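Local coordinates for Plm1 (Streptomyces sp. HK803, PDB 4HXY), which probably reduces a beta-keto intermediate with NADPH, as the ketoreductase domain of the first module in phoslactomycin biosynthesis, at residues Asp136-Thr139 against Arg140-Leu143; Ala162-Gly166 against Gln167-Arg171; Leu342-Leu345 against Ala346-Arg349; Ala394-Gln397 against Ala398-Asp402. One frame throughout, in Å; residues are numbered along the deposited sequence.

Contact 1. Residues Asp136-Thr139 against Arg140-Leu143; sequences DDAT and RRAL
Asp137 and Arg141 meet within the first turns of helix 137-148, where Asp136 occupies the N-cap position. Followed outward from its backbone, the Arg141 side chain folds back over the turn before it. CB lies beside the carbonyl oxygens of Asp137 and Ala138, and CG presses on Asp137 O at 3.3 Å. A bend at chi3 (-55°) then turns the guanidinium back toward the start of the helix, where one of its faces covers Asp137 O and Ala138 CA. At the tip NH1 comes to 3.7 Å from Asp137 CB, while NH2 reaches past Ala138 CA to Ala138 CB. The carboxylate of Asp137 is not part of this cover.

That carboxylate stands alongside Arg140 instead, the two side chains pointing the same way. Asp137 OD1 and Arg140 NH1 form a long salt bridge of 3.9 Å, with the planes of the two groups 74° apart, so the pairing is probably electrostatic more than directional. Arg140 has firmer partners outside the helix: hydrogen bonds join its NE to Ala37 O and its NH2 to Ser40 OG. Arg140 N makes the first main-chain bond of the helix, reaching Asp136 O at 3.0 Å.

The cap itself is gripped twice. Asp136 OD1 accepts from Thr139 N at 2.8 Å, nearly in line with its own C-O bond. With OG1 placed beside the backbone N (chi1 -60°), the Thr139 hydroxyl donates to the same oxygen from the opposite face of the carboxylate, the OG1 to OD1 distance being 2.7 Å.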
loop_
_atom_site.group_PDB
_atom_site.type_symbol
_atom_site.label_atom_id
_atom_site.label_comp_id
_atom_site.label_asym_id
_atom_site.label_seq_id
_atom_site.Cartn_x
_atom_site.Cartn_y
_atom_site.Cartn_z
ATOM N N ASP A 136 -8.941 24.160 -10.278
ATOM C CA ASP A 136 -9.852 25.082 -10.937
ATOM C C ASP A 136 -11.039 25.384 -10.018
ATOM O O ASP A 136 -11.138 24.846 -8.906
ATOM C CB ASP A 136 -10.265 24.547 -12.321
ATOM C CG ASP A 136 -10.992 23.202 -12.265
ATOM O OD1 ASP A 136 -11.378 22.742 -11.170
ATOM O OD2 ASP A 136 -11.164 22.597 -13.343
ATOM N N ASP A 137 -11.928 26.272 -10.460
ATOM C CA ASP A 137 -13.103 26.624 -9.660
ATOM C C ASP A 137 -14.004 25.424 -9.346
ATOM O O ASP A 137 -14.573 25.341 -8.251
ATOM C CB ASP A 137 -13.922 27.744 -10.345
ATOM C CG ASP A 137 -13.480 29.159 -9.932
ATOM O OD1 ASP A 137 -13.059 29.389 -8.759
ATOM O OD2 ASP A 137 -13.576 30.066 -10.796
ATOM N N ALA A 138 -14.144 24.499 -10.291
ATOM C CA ALA A 138 -14.952 23.300 -10.092
ATOM C C ALA A 138 -14.376 22.465 -8.945
ATOM O O ALA A 138 -15.109 21.950 -8.107
ATOM C CB ALA A 138 -14.994 22.468 -11.364
ATOM N N THR A 139 -13.057 22.352 -8.915
ATOM C CA THR A 139 -12.401 21.585 -7.873
ATOM C C THR A 139 -12.557 22.256 -6.515
ATOM O O THR A 139 -12.864 21.598 -5.511
ATOM C CB THR A 139 -10.916 21.390 -8.194
ATOM O OG1 THR A 139 -10.790 20.692 -9.442
ATOM C CG2 THR A 139 -10.244 20.617 -7.075
ATOM N N ARG A 140 -12.363 23.567 -6.475
ATOM C CA ARG A 140 -12.606 24.326 -5.247
ATOM C C ARG A 140 -13.994 24.072 -4.662
ATOM O O ARG A 140 -14.137 23.897 -3.459
ATOM C CB ARG A 140 -12.446 25.814 -5.501
ATOM C CG ARG A 140 -11.028 26.237 -5.643
ATOM C CD ARG A 140 -10.952 27.718 -5.954
ATOM N NE ARG A 140 -10.926 28.555 -4.757
ATOM C CZ ARG A 140 -11.951 29.272 -4.292
ATOM N NH1 ARG A 140 -13.136 29.262 -4.893
ATOM N NH2 ARG A 140 -11.787 30.010 -3.205
ATOM N N ARG A 141 -15.016 24.050 -5.517
ATOM C CA ARG A 141 -16.395 23.893 -5.057
ATOM C C ARG A 141 -16.724 22.485 -4.590
ATOM O O ARG A 141 -17.507 22.312 -3.650
ATOM C CB ARG A 141 -17.391 24.321 -6.145
ATOM C CG ARG A 141 -17.368 25.800 -6.470
ATOM C CD ARG A 141 -18.620 26.183 -7.283
ATOM N NE ARG A 141 -18.751 25.352 -8.488
ATOM C CZ ARG A 141 -18.213 25.629 -9.679
ATOM N NH1 ARG A 141 -17.503 26.746 -9.884
ATOM N NH2 ARG A 141 -18.391 24.782 -10.691
ATOM N N ALA A 142 -16.130 21.494 -5.237
ATOM C CA ALA A 142 -16.306 20.125 -4.831
ATOM C C ALA A 142 -15.710 19.919 -3.437
ATOM O O ALA A 142 -16.300 19.257 -2.612
ATOM C CB ALA A 142 -15.675 19.171 -5.845
ATOM N N LEU A 143 -14.531 20.479 -3.197
ATOM C CA LEU A 143 -13.911 20.374 -1.876
ATOM C C LEU A 143 -14.699 21.124 -0.804
ATOM O O LEU A 143 -14.894 20.651 0.286
ATOM C CB LEU A 143 -12.467 20.876 -1.879
ATOM C CG LEU A 143 -11.807 20.697 -0.509
ATOM C CD1 LEU A 143 -11.651 19.235 -0.163
ATOM C CD2 LEU A 143 -10.498 21.352 -0.475
#

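Contact 2. Residues Ala162-Gly166 against Gln167-Arg171; sequences AVRDG and QLWAR
Val163 and Leu168 face each other in a tight beta hairpin, closed by a type I' turn from Arg164 to Gln167. This non-hydrogen-bonded pair forms the apolar, close-packed side: Val163 CG2 touches Leu168 CD2 at 3.7 Å, the two side chains crossing at a slant. Val163 CG2 stands beside its own backbone N, with CG1 anti to that N (chi1 -180°), which turns CG2 to the leucine and CG1 to Gln167 O. Hydrogen-bonded pairs flank them. Ala162 and Trp169 exchange two bonds, of which Trp169 N to Ala162 O is 2.8 Å. Arg164 and Gln167 exchange two more, and there Gln167 N approaches Arg164 O from well above the carbonyl plane, 53° out of it. Positive phi values at Asp165 and Gly166 carry the chain round the turn, the solvent side of the hairpin, where Asp165 is exposed.

On the other face the side-chain contact is slighter and partly water-mediated. Arg164 CB lies 4.0 Å from Trp169 NE1, and one water bridges the pair, donating to Arg164 O at 2.7 Å and accepting from Trp169 NE1 at 2.9 Å in the plane of the ring. Bent at chi2, Arg164 leads its guanidinium away from the indole: NH1 donates a hydrogen bond to Val163 O at 2.9 Å, while NE and NH2 form salt bridges with Asp100 and Asp130.

Strand 125-131 runs parallel beside strand 160-164, and strand 6-14 pairs antiparallel with strand 167-175, setting Trp12 against Trp169. Over the face of Val163 and Leu168 lies helix 137-148, with Ala142 on Val163 and Thr146 on Leu168.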
loop_
_atom_site.group_PDB
_atom_site.type_symbol
_atom_site.label_atom_id
_atom_site.label_comp_id
_atom_site.label_asym_id
_atom_site.label_seq_id
_atom_site.Cartn_x
_atom_site.Cartn_y
_atom_site.Cartn_z
ATOM N N ALA A 162 -12.438 11.255 -4.134
ATOM C CA ALA A 162 -11.627 11.829 -5.177
ATOM C C ALA A 162 -12.477 12.769 -6.010
ATOM O O ALA A 162 -13.651 12.501 -6.274
ATOM C CB ALA A 162 -11.010 10.726 -6.056
ATOM N N VAL A 163 -11.873 13.875 -6.416
ATOM C CA VAL A 163 -12.505 14.821 -7.347
ATOM C C VAL A 163 -11.896 14.648 -8.733
ATOM O O VAL A 163 -10.677 14.660 -8.905
ATOM C CB VAL A 163 -12.381 16.292 -6.870
ATOM C CG1 VAL A 163 -13.070 17.208 -7.881
ATOM C CG2 VAL A 163 -13.002 16.461 -5.497
ATOM N N ARG A 164 -12.762 14.406 -9.720
ATOM C CA ARG A 164 -12.343 14.251 -11.117
ATOM C C ARG A 164 -13.359 14.973 -11.982
ATOM O O ARG A 164 -14.559 14.715 -11.871
ATOM C CB ARG A 164 -12.270 12.778 -11.528
ATOM C CG ARG A 164 -11.229 11.929 -10.746
ATOM C CD ARG A 164 -9.799 12.316 -11.081
ATOM N NE ARG A 164 -8.806 11.437 -10.453
ATOM C CZ ARG A 164 -8.237 11.651 -9.268
ATOM N NH1 ARG A 164 -8.553 12.710 -8.525
ATOM N NH2 ARG A 164 -7.346 10.789 -8.827
ATOM N N ASP A 165 -12.871 15.919 -12.783
ATOM C CA ASP A 165 -13.723 16.768 -13.643
ATOM C C ASP A 165 -14.897 17.370 -12.863
ATOM O O ASP A 165 -16.046 17.387 -13.322
ATOM C CB ASP A 165 -14.210 15.990 -14.876
ATOM C CG ASP A 165 -14.601 16.919 -16.051
ATOM O OD1 ASP A 165 -14.297 18.140 -16.011
ATOM O OD2 ASP A 165 -15.203 16.410 -17.025
ATOM N N GLY A 166 -14.616 17.841 -11.656
ATOM C CA GLY A 166 -15.640 18.454 -10.819
ATOM C C GLY A 166 -16.662 17.526 -10.172
ATOM O O GLY A 166 -17.578 17.995 -9.513
ATOM N N GLN A 167 -16.508 16.218 -10.349
ATOM C CA GLN A 167 -17.417 15.244 -9.754
ATOM C C GLN A 167 -16.721 14.540 -8.602
ATOM O O GLN A 167 -15.511 14.347 -8.649
ATOM C CB GLN A 167 -17.820 14.196 -10.785
ATOM C CG GLN A 167 -18.558 14.762 -11.982
ATOM C CD GLN A 167 -19.998 15.032 -11.646
ATOM O OE1 GLN A 167 -20.810 14.104 -11.589
ATOM N NE2 GLN A 167 -20.322 16.295 -11.387
ATOM N N LEU A 168 -17.507 14.134 -7.613
ATOM C CA LEU A 168 -17.015 13.365 -6.459
ATOM C C LEU A 168 -17.163 11.872 -6.671
ATOM O O LEU A 168 -18.241 11.388 -7.048
ATOM C CB LEU A 168 -17.786 13.717 -5.184
ATOM C CG LEU A 168 -17.221 14.692 -4.157
ATOM C CD1 LEU A 168 -18.040 14.527 -2.879
ATOM C CD2 LEU A 168 -15.737 14.506 -3.857
ATOM N N TRP A 169 -16.095 11.146 -6.360
ATOM C CA TRP A 169 -16.062 9.690 -6.448
ATOM C C TRP A 169 -15.672 9.147 -5.082
ATOM O O TRP A 169 -14.835 9.738 -4.409
ATOM C CB TRP A 169 -15.033 9.224 -7.468
ATOM C CG TRP A 169 -15.361 9.575 -8.888
ATOM C CD1 TRP A 169 -15.266 10.794 -9.475
ATOM C CD2 TRP A 169 -15.834 8.675 -9.900
ATOM N NE1 TRP A 169 -15.668 10.723 -10.789
ATOM C CE2 TRP A 169 -16.001 9.428 -11.079
ATOM C CE3 TRP A 169 -16.133 7.310 -9.921
ATOM C CZ2 TRP A 169 -16.476 8.864 -12.264
ATOM C CZ3 TRP A 169 -16.558 6.741 -11.098
ATOM C CH2 TRP A 169 -16.745 7.523 -12.257
ATOM N N ALA A 170 -16.293 8.040 -4.682
ATOM C CA ALA A 170 -16.043 7.416 -3.374
ATOM C C ALA A 170 -15.454 6.033 -3.532
ATOM O O ALA A 170 -15.910 5.239 -4.376
ATOM C CB ALA A 170 -17.339 7.353 -2.550
ATOM N N ARG A 171 -14.461 5.744 -2.693
ATOM C CA ARG A 171 -13.686 4.482 -2.772
ATOM C C ARG A 171 -14.466 3.308 -2.202
ATOM O O ARG A 171 -15.131 3.440 -1.165
ATOM C CB ARG A 171 -12.386 4.634 -2.003
ATOM C CG ARG A 171 -11.377 3.548 -2.267
ATOM C CD ARG A 171 -10.026 3.907 -1.712
ATOM N NE ARG A 171 -9.081 2.791 -1.812
ATOM C CZ ARG A 171 -8.822 1.913 -0.852
ATOM N NH1 ARG A 171 -9.442 1.975 0.328
ATOM N NH2 ARG A 171 -7.951 0.943 -1.098
HETATM O O HOH W 1 -15.641 12.550 -13.092
#

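Contact 3. Residues Leu342-Leu345 against Ala346-Arg349; sequences LDAL and ARRR
Leu345 and Arg348, one helical turn apart, make the main side-chain contact, an aliphatic branch laid on a flat cation. Leu345 CD1 sits over one face of the Arg348 guanidinium, 3.4 Å from NH2 and 3.7 Å from NE. Both side chains leave with CG anti to the backbone N (chi1 177° for Leu345, -169° for Arg348), and the bend of Arg348 at chi3 brings its planar end across the methyl.

Arg347 packs more simply. Its CG rests 3.6 Å from Asp343 O, and a bend at chi3 carries NH2 back to Ala344 CB at 3.7 Å, the group tilted obliquely to what it touches.

Beneath these contacts the backbone keeps the i to i+4 bonding of an alpha-helix. Arg348 N to Ala344 O and Arg349 N to Leu345 O both measure 2.9 Å, whereas Arg347 N to Asp343 O stretches to 3.3 Å. The helix, 333-351, belongs to the Rossmann-type fold of the ketoreductase and packs against helix 290-310 and strand 316-322, with Leu345 meeting Ala304, Phe317 and Leu319.

Salt bridges hold the ends of Arg348 and Arg349: Asp308 takes Arg348 NH2 on OD2 and Arg349 NH1 on OD1, and Arg349 also makes a cation-pi contact with Phe317. On the side of Asp343, OD1 is hydrogen-bonded to the hydroxyls of Ser321 and Ser358.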
loop_
_atom_site.group_PDB
_atom_site.type_symbol
_atom_site.label_atom_id
_atom_site.label_comp_id
_atom_site.label_asym_id
_atom_site.label_seq_id
_atom_site.Cartn_x
_atom_site.Cartn_y
_atom_site.Cartn_z
ATOM N N LEU A 342 3.517 0.597 -2.634
ATOM C CA LEU A 342 3.800 -0.496 -3.583
ATOM C C LEU A 342 2.727 -0.570 -4.650
ATOM O O LEU A 342 3.012 -0.707 -5.830
ATOM C CB LEU A 342 3.877 -1.844 -2.877
ATOM C CG LEU A 342 5.060 -2.111 -1.973
ATOM C CD1 LEU A 342 4.974 -3.550 -1.439
ATOM C CD2 LEU A 342 6.386 -1.849 -2.712
ATOM N N ASP A 343 1.465 -0.465 -4.240
ATOM C CA ASP A 343 0.378 -0.590 -5.199
ATOM C C ASP A 343 0.493 0.529 -6.221
ATOM O O ASP A 343 0.279 0.308 -7.410
ATOM C CB ASP A 343 -0.981 -0.548 -4.481
ATOM C CG ASP A 343 -1.130 -1.651 -3.432
ATOM O OD1 ASP A 343 -0.347 -2.636 -3.456
ATOM O OD2 ASP A 343 -2.052 -1.557 -2.568
ATOM N N ALA A 344 0.870 1.729 -5.765
ATOM C CA ALA A 344 1.014 2.868 -6.682
ATOM C C ALA A 344 2.191 2.701 -7.620
ATOM O O ALA A 344 2.094 3.073 -8.777
ATOM C CB ALA A 344 1.138 4.188 -5.940
ATOM N N LEU A 345 3.290 2.141 -7.116
ATOM C CA LEU A 345 4.466 1.917 -7.945
ATOM C C LEU A 345 4.126 0.936 -9.072
ATOM O O LEU A 345 4.553 1.153 -10.202
ATOM C CB LEU A 345 5.625 1.381 -7.124
ATOM C CG LEU A 345 6.876 1.035 -7.906
ATOM C CD1 LEU A 345 7.419 2.239 -8.665
ATOM C CD2 LEU A 345 7.897 0.442 -6.935
ATOM N N ALA A 346 3.363 -0.122 -8.791
ATOM C CA ALA A 346 2.993 -1.036 -9.863
ATOM C C ALA A 346 2.208 -0.293 -10.939
ATOM O O ALA A 346 2.442 -0.506 -12.128
ATOM C CB ALA A 346 2.227 -2.248 -9.350
ATOM N N ARG A 347 1.264 0.557 -10.532
ATOM C CA ARG A 347 0.493 1.353 -11.504
ATOM C C ARG A 347 1.416 2.258 -12.321
ATOM O O ARG A 347 1.266 2.378 -13.539
ATOM C CB ARG A 347 -0.578 2.192 -10.802
ATOM C CG ARG A 347 -1.701 1.383 -10.229
ATOM C CD ARG A 347 -2.911 2.218 -9.810
ATOM N NE ARG A 347 -2.660 2.993 -8.597
ATOM C CZ ARG A 347 -2.463 4.310 -8.543
ATOM N NH1 ARG A 347 -2.504 5.072 -9.647
ATOM N NH2 ARG A 347 -2.243 4.873 -7.356
ATOM N N ARG A 348 2.357 2.884 -11.639
ATOM C CA ARG A 348 3.287 3.819 -12.264
ATOM C C ARG A 348 4.129 3.111 -13.317
ATOM O O ARG A 348 4.298 3.606 -14.443
ATOM C CB ARG A 348 4.174 4.498 -11.223
ATOM C CG ARG A 348 4.963 5.668 -11.758
ATOM C CD ARG A 348 5.897 6.233 -10.717
ATOM N NE ARG A 348 7.114 5.433 -10.565
ATOM C CZ ARG A 348 8.120 5.736 -9.755
ATOM N NH1 ARG A 348 8.064 6.809 -8.977
ATOM N NH2 ARG A 348 9.200 4.968 -9.730
ATOM N N ARG A 349 4.606 1.923 -12.972
ATOM C CA ARG A 349 5.478 1.174 -13.871
ATOM C C ARG A 349 4.705 0.727 -15.117
ATOM O O ARG A 349 5.217 0.808 -16.241
ATOM C CB ARG A 349 6.103 -0.021 -13.104
ATOM C CG ARG A 349 7.074 -0.845 -13.901
ATOM C CD ARG A 349 7.891 -1.800 -12.995
ATOM N NE ARG A 349 8.762 -2.656 -13.789
ATOM C CZ ARG A 349 10.049 -2.453 -14.015
ATOM N NH1 ARG A 349 10.672 -1.423 -13.474
ATOM N NH2 ARG A 349 10.714 -3.312 -14.781
#

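Contact 4. Residues Ala394-Gln397 against Ala398-Asp402; sequences AMEQ and AIMSD
Met395 and Ile399 lie side by side, one turn apart and pointing the same way, on helix 388-400, which packs on the Rossmann-type core of the ketoreductase. Their closest side-chain approach is Met395 CG to Ile399 CD1, 3.8 Å. The methionine sets out with CG anti to its backbone N (chi1 -179°), while Ile399 keeps CG1 beside its own N, so that this branch runs back along the turn: CG1 comes to 3.3 Å from Met395 O and CD1 to 3.6 Å from the same oxygen. Met395 O is thus covered by the isoleucine while it accepts the backbone bond from Ile399 N at 3.0 Å.

The next layer is the main chain that spaces these residues. Ala398 N bonds to Ala394 O at 2.9 Å, and the Ala398 methyl tucks against that same carbonyl oxygen.

Farther out, the buried side of the helix rests on the core strands: Met395 on Phe320 and Trp361, Ile399 on Val318, and Ala398 on Val359. Trp7 of strand 6-14 meets Ala394, Gln397 and Ala398. Among the polar ends, Gln397 NE2 donates to Pro179 O, and Glu396 is held at both oxygens, OE1 by Gln393 NE2 and OE2 by Trp184 N.

One residue beyond Ile399, Met400 N donates to Glu396 O at 2.8 Å, nearly in line with the carbonyl bond, and Met400 CB and CG crowd the same oxygen, CB at 3.2 Å.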
loop_
_atom_site.group_PDB
_atom_site.type_symbol
_atom_site.label_atom_id
_atom_site.label_comp_id
_atom_site.label_asym_id
_atom_site.label_seq_id
_atom_site.Cartn_x
_atom_site.Cartn_y
_atom_site.Cartn_z
ATOM N N ALA A 394 -2.588 -18.440 -6.375
ATOM C CA ALA A 394 -3.105 -17.096 -6.616
ATOM C C ALA A 394 -2.013 -16.157 -7.096
ATOM O O ALA A 394 -2.260 -15.289 -7.922
ATOM C CB ALA A 394 -3.789 -16.545 -5.341
ATOM N N MET A 395 -0.789 -16.338 -6.589
ATOM C CA MET A 395 0.352 -15.565 -7.077
ATOM C C MET A 395 0.565 -15.754 -8.582
ATOM O O MET A 395 0.711 -14.785 -9.311
ATOM C CB MET A 395 1.623 -15.931 -6.319
ATOM C CG MET A 395 2.831 -15.132 -6.783
ATOM S SD MET A 395 4.362 -15.761 -6.073
ATOM C CE MET A 395 4.529 -17.290 -7.006
ATOM N N GLU A 396 0.573 -17.002 -9.026
ATOM C CA GLU A 396 0.704 -17.325 -10.454
ATOM C C GLU A 396 -0.415 -16.682 -11.273
ATOM O O GLU A 396 -0.172 -16.087 -12.314
ATOM C CB GLU A 396 0.696 -18.846 -10.629
ATOM C CG GLU A 396 0.475 -19.334 -12.024
ATOM C CD GLU A 396 0.620 -20.855 -12.133
ATOM O OE1 GLU A 396 -0.429 -21.564 -12.234
ATOM O OE2 GLU A 396 1.789 -21.322 -12.095
ATOM N N GLN A 397 -1.639 -16.772 -10.767
ATOM C CA GLN A 397 -2.793 -16.175 -11.429
ATOM C C GLN A 397 -2.647 -14.652 -11.568
ATOM O O GLN A 397 -2.957 -14.089 -12.611
ATOM C CB GLN A 397 -4.074 -16.511 -10.667
ATOM C CG GLN A 397 -4.506 -17.954 -10.754
ATOM C CD GLN A 397 -5.682 -18.246 -9.841
ATOM O OE1 GLN A 397 -5.518 -18.392 -8.647
ATOM N NE2 GLN A 397 -6.891 -18.275 -10.406
ATOM N N ALA A 398 -2.148 -13.999 -10.519
ATOM C CA ALA A 398 -1.968 -12.558 -10.554
ATOM C C ALA A 398 -0.918 -12.135 -11.574
ATOM O O ALA A 398 -1.077 -11.140 -12.293
ATOM C CB ALA A 398 -1.626 -12.017 -9.158
ATOM N N ILE A 399 0.172 -12.900 -11.634
ATOM C CA ILE A 399 1.277 -12.607 -12.530
ATOM C C ILE A 399 0.875 -12.868 -13.969
ATOM O O ILE A 399 1.194 -12.061 -14.850
ATOM C CB ILE A 399 2.548 -13.438 -12.156
ATOM C CG1 ILE A 399 3.054 -13.053 -10.774
ATOM C CG2 ILE A 399 3.668 -13.269 -13.231
ATOM C CD1 ILE A 399 4.092 -13.991 -10.203
ATOM N N MET A 400 0.180 -13.988 -14.201
ATOM C CA MET A 400 -0.085 -14.480 -15.549
ATOM C C MET A 400 -1.390 -13.934 -16.133
ATOM O O MET A 400 -1.760 -14.276 -17.257
ATOM C CB MET A 400 -0.107 -16.010 -15.557
ATOM C CG MET A 400 1.269 -16.657 -15.240
ATOM S SD MET A 400 2.549 -16.187 -16.411
ATOM C CE MET A 400 2.091 -17.110 -17.885
ATOM N N SER A 401 -2.076 -13.098 -15.366
ATOM C CA SER A 401 -3.365 -12.529 -15.774
ATOM C C SER A 401 -3.287 -11.824 -17.133
ATOM O O SER A 401 -2.355 -11.071 -17.381
ATOM C CB SER A 401 -3.830 -11.540 -14.695
ATOM O OG SER A 401 -5.086 -10.969 -15.017
ATOM N N ASP A 402 -4.268 -12.070 -17.999
ATOM C CA ASP A 402 -4.279 -11.474 -19.351
ATOM C C ASP A 402 -4.531 -9.971 -19.317
ATOM O O ASP A 402 -4.226 -9.265 -20.285
ATOM C CB ASP A 402 -5.277 -12.164 -20.307
ATOM C CG ASP A 402 -6.666 -12.362 -19.709
ATOM O OD1 ASP A 402 -7.429 -13.207 -20.265
ATOM O OD2 ASP A 402 -7.012 -11.699 -18.704
#

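Contacts 1 and 2 are direct neighbours: helix 137-148 packs on the hairpin that follows it, Ala142 CB touching Val163 CG2 at 3.8 Å and Ala138 CB lying 4.1 Å from Gly166 CA. Contact 3 does not touch contact 2, their nearest atoms being about 7 Å apart, but helix 105-120 reaches both: it packs on Ala344, Leu345 and Arg348, and its Arg115 lies close to Arg171. Contacts 3 and 4, with centres about 16 Å apart, both lean on strand 316-322. They are also the pair near the cofactor: the side chain of Leu342 is about 6 Å from the bound NADPH and that of Met395 about 10 Å. Contact 1 lies farthest from contact 4, about 40 Å between centres.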